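Local coordinates for protein aldehyde dehydrogenase (Burkholderia vietnamiensis, PDB 5KF0) that probably oxidises aldehydes to carboxylic acids with a nicotinamide cofactor, and binds NADPH, at residues V332-S345 and G362-L374. Numbering follows the deposited sequence. Where two conformers were deposited one is given.
Sequences VGPMISESESRRLS and GKVDGAMFEATLL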
# COMPACT_ATOMS: atom_id res chain seq x y z
N VAL A 332 29.66 30.59 8.93
CA VAL A 332 29.18 30.76 10.30
C VAL A 332 28.68 32.19 10.45
O VAL A 332 29.47 33.13 10.59
CB VAL A 332 30.29 30.44 11.32
CG1 VAL A 332 29.80 30.68 12.75
CG2 VAL A 332 30.75 28.99 11.13
N GLY A 333 27.36 32.38 10.44
CA GLY A 333 26.79 33.68 10.71
C GLY A 333 26.52 33.87 12.20
O GLY A 333 26.89 33.03 13.03
N PRO A 334 25.86 34.97 12.55
CA PRO A 334 25.55 35.23 13.96
C PRO A 334 24.57 34.22 14.52
O PRO A 334 23.68 33.73 13.83
CB PRO A 334 24.92 36.62 13.94
CG PRO A 334 24.29 36.70 12.59
CD PRO A 334 25.27 35.99 11.67
N MET A 335 24.71 33.93 15.81
CA MET A 335 23.61 33.27 16.50
C MET A 335 22.43 34.23 16.60
O MET A 335 22.56 35.44 16.37
CB MET A 335 24.04 32.78 17.87
CG MET A 335 25.05 31.63 17.80
SD MET A 335 25.56 31.06 19.43
CE MET A 335 23.99 30.41 20.06
N ILE A 336 21.26 33.68 16.92
CA ILE A 336 20.02 34.44 16.80
C ILE A 336 19.95 35.60 17.77
O ILE A 336 19.23 36.58 17.50
CB ILE A 336 18.81 33.49 16.96
CG1 ILE A 336 17.51 34.20 16.59
CG2 ILE A 336 18.76 32.89 18.39
CD1 ILE A 336 17.48 34.71 15.14
N SER A 337 20.68 35.56 18.89
CA SER A 337 20.70 36.68 19.82
C SER A 337 21.91 36.56 20.73
O SER A 337 22.47 35.47 20.92
CB SER A 337 19.43 36.74 20.66
OG SER A 337 19.38 35.62 21.54
N GLU A 338 22.31 37.70 21.31
CA GLU A 338 23.37 37.69 22.32
C GLU A 338 23.00 36.82 23.51
O GLU A 338 23.87 36.17 24.10
CB GLU A 338 23.70 39.11 22.77
CG GLU A 338 24.37 39.94 21.71
CD GLU A 338 25.00 41.21 22.28
OE1 GLU A 338 24.94 41.41 23.51
OE2 GLU A 338 25.56 41.99 21.48
N SER A 339 21.72 36.79 23.89
CA SER A 339 21.34 35.97 25.04
C SER A 339 21.51 34.49 24.75
O SER A 339 21.91 33.72 25.63
CB SER A 339 19.90 36.29 25.48
OG SER A 339 18.96 36.01 24.46
N GLU A 340 21.24 34.06 23.52
CA GLU A 340 21.45 32.65 23.18
C GLU A 340 22.93 32.32 23.11
O GLU A 340 23.35 31.22 23.51
CB GLU A 340 20.73 32.31 21.88
CG GLU A 340 19.22 32.15 22.07
CD GLU A 340 18.90 31.05 23.08
OE1 GLU A 340 19.20 29.88 22.80
OE2 GLU A 340 18.38 31.37 24.17
N SER A 341 23.74 33.26 22.62
CA SER A 341 25.18 33.07 22.63
C SER A 341 25.71 32.96 24.05
O SER A 341 26.55 32.10 24.34
CB SER A 341 25.85 34.23 21.88
OG SER A 341 27.25 34.06 21.84
N ARG A 342 25.21 33.80 24.97
CA ARG A 342 25.66 33.73 26.35
C ARG A 342 25.23 32.43 27.02
O ARG A 342 25.98 31.90 27.85
CB ARG A 342 25.13 34.92 27.15
CG ARG A 342 25.83 36.22 26.83
CD ARG A 342 25.52 37.29 27.88
NE ARG A 342 24.09 37.61 27.93
CZ ARG A 342 23.50 38.49 27.12
NH1 ARG A 342 24.20 39.11 26.19
NH2 ARG A 342 22.20 38.73 27.24
N ARG A 343 24.05 31.90 26.68
CA ARG A 343 23.64 30.60 27.20
C ARG A 343 24.66 29.54 26.83
O ARG A 343 25.18 28.82 27.69
CB ARG A 343 22.26 30.21 26.68
CG ARG A 343 21.92 28.73 26.94
CD ARG A 343 20.66 28.25 26.21
NE ARG A 343 20.69 28.50 24.77
CZ ARG A 343 21.36 27.76 23.89
NH1 ARG A 343 22.08 26.72 24.29
NH2 ARG A 343 21.32 28.07 22.59
N LEU A 344 24.97 29.43 25.54
CA LEU A 344 25.87 28.38 25.07
C LEU A 344 27.29 28.59 25.57
O LEU A 344 27.96 27.63 25.97
CB LEU A 344 25.83 28.32 23.55
CG LEU A 344 26.70 27.23 22.92
CD1 LEU A 344 26.37 25.85 23.49
CD2 LEU A 344 26.43 27.27 21.42
N SER A 345 27.77 29.84 25.57
CA SER A 345 29.12 30.09 26.08
C SER A 345 29.21 29.76 27.57
O SER A 345 30.27 29.31 28.03
CB SER A 345 29.54 31.53 25.81
OG SER A 345 28.91 32.44 26.69
N GLY A 362 36.40 28.60 19.90
CA GLY A 362 36.18 29.01 21.27
C GLY A 362 35.95 30.49 21.50
O GLY A 362 35.51 30.87 22.60
N LYS A 363 36.22 31.36 20.52
CA LYS A 363 36.05 32.79 20.74
C LYS A 363 34.60 33.20 20.51
O LYS A 363 33.99 32.84 19.50
CB LYS A 363 36.98 33.61 19.84
N VAL A 364 34.05 33.97 21.46
CA VAL A 364 32.68 34.46 21.39
C VAL A 364 32.71 35.98 21.52
O VAL A 364 33.31 36.51 22.46
CB VAL A 364 31.81 33.84 22.50
CG1 VAL A 364 30.36 34.25 22.30
CG2 VAL A 364 31.95 32.32 22.53
N ASP A 365 32.07 36.67 20.58
CA ASP A 365 31.99 38.14 20.61
C ASP A 365 30.55 38.53 20.33
O ASP A 365 30.14 38.60 19.16
CB ASP A 365 32.95 38.76 19.61
CG ASP A 365 32.76 40.27 19.49
OD1 ASP A 365 32.41 40.92 20.50
OD2 ASP A 365 32.95 40.81 18.38
N GLY A 366 29.79 38.80 21.38
CA GLY A 366 28.37 39.06 21.20
C GLY A 366 27.70 37.82 20.65
O GLY A 366 27.89 36.71 21.16
N ALA A 367 26.93 37.99 19.57
CA ALA A 367 26.31 36.85 18.93
C ALA A 367 27.21 36.15 17.92
O ALA A 367 26.79 35.15 17.33
CB ALA A 367 25.00 37.27 18.24
N MET A 368 28.44 36.63 17.71
CA MET A 368 29.37 35.98 16.79
C MET A 368 30.16 34.92 17.56
O MET A 368 31.14 35.22 18.25
CB MET A 368 30.30 37.00 16.12
CG MET A 368 29.56 38.06 15.32
SD MET A 368 28.38 37.47 14.07
CE MET A 368 29.41 36.45 13.04
N PHE A 369 29.71 33.67 17.43
CA PHE A 369 30.29 32.51 18.11
C PHE A 369 31.04 31.70 17.06
O PHE A 369 30.41 31.18 16.12
CB PHE A 369 29.16 31.70 18.75
CG PHE A 369 29.56 30.83 19.91
CD1 PHE A 369 30.59 29.91 19.81
CD2 PHE A 369 28.85 30.90 21.11
CE1 PHE A 369 30.93 29.09 20.88
CE2 PHE A 369 29.17 30.08 22.19
CZ PHE A 369 30.23 29.18 22.07
N GLU A 370 32.36 31.59 17.18
CA GLU A 370 33.03 30.88 16.10
C GLU A 370 32.78 29.37 16.20
O GLU A 370 32.34 28.82 17.21
CB GLU A 370 34.53 31.20 16.08
CG GLU A 370 35.35 30.64 17.21
CD GLU A 370 36.81 31.07 17.10
OE1 GLU A 370 37.26 31.43 15.99
OE2 GLU A 370 37.51 31.04 18.13
N ALA A 371 32.99 28.71 15.06
CA ALA A 371 32.88 27.26 15.04
C ALA A 371 33.87 26.68 16.05
O ALA A 371 35.07 27.00 16.01
CB ALA A 371 33.16 26.71 13.64
N THR A 372 33.37 25.85 16.96
CA THR A 372 34.11 25.44 18.14
C THR A 372 34.00 23.93 18.34
O THR A 372 32.92 23.36 18.16
CB THR A 372 33.59 26.21 19.37
OG1 THR A 372 33.81 27.62 19.17
CG2 THR A 372 34.28 25.78 20.65
N LEU A 373 35.12 23.30 18.70
CA LEU A 373 35.20 21.86 18.93
C LEU A 373 35.86 21.63 20.28
O LEU A 373 36.88 22.25 20.59
CB LEU A 373 36.01 21.17 17.82
CG LEU A 373 36.07 19.64 17.80
CD1 LEU A 373 34.69 19.04 17.51
CD2 LEU A 373 37.06 19.19 16.75
N LEU A 374 35.27 20.75 21.10
CA LEU A 374 35.83 20.40 22.40
C LEU A 374 36.00 18.89 22.52
O LEU A 374 35.26 18.12 21.89
CB LEU A 374 34.95 20.86 23.57
CG LEU A 374 34.82 22.36 23.86
CD1 LEU A 374 33.76 22.99 22.97
CD2 LEU A 374 34.49 22.55 25.33
O HOH W 1 27.81 32.31 15.60
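Met335 and Ser341 each donate a hydrogen bond to a carbonyl of the type II' beta turn Asp365–Met368. The backbone N of Met335 reaches Ala367 O at 2.9 Å with an N-H...O angle of 159°. From the first turn of the helix, the hydroxyl of Ser341 donates to Gly366 O in the plane of that carbonyl, with OG 2.8 Å from O; OG stands anti to the backbone N of Ser341 (chi1 -178°), which swings it off the helix onto the turn. A water adds an indirect link, accepting from Phe369 N and donating to Gly333 O, which also accepts a hydrogen bond from Ser289 OG.

Apolar packing centres on Phe369. The side chain of Met335 runs alongside Phe369, and its sulfur makes an oblique Met-aromatic contact, SD lying 4.7 Å from the ring centroid. Leu344 crosses the ring at about a right angle, with CD2 over one face, and the backbone N of Ser345 lies at the ring edge. Val364 CG2, from the partner strand of the hairpin, sits over the ring centre. Val392 of strand 392-398 and Met348, farther along helix 338-353, also pack on this phenylalanine.

Nearer the turn, Ala367 CB fits against the backbone of the loop just before the helix, 3.6 Å from Met335 O. Met368 is bent at both chi2 and chi3, folding its thioether back along Pro334, with SD 3.6 Å from Pro334 CB.

The helix thus packs through Ser341, Leu344 and Ser345 on the hairpin of strands 364-365 and 368-375, while the loop before it clasps the turn. This helix-on-sheet layer, joined to the parallel strand 392-398, belongs to the alpha/beta fold of the aldehyde dehydrogenase catalytic domain.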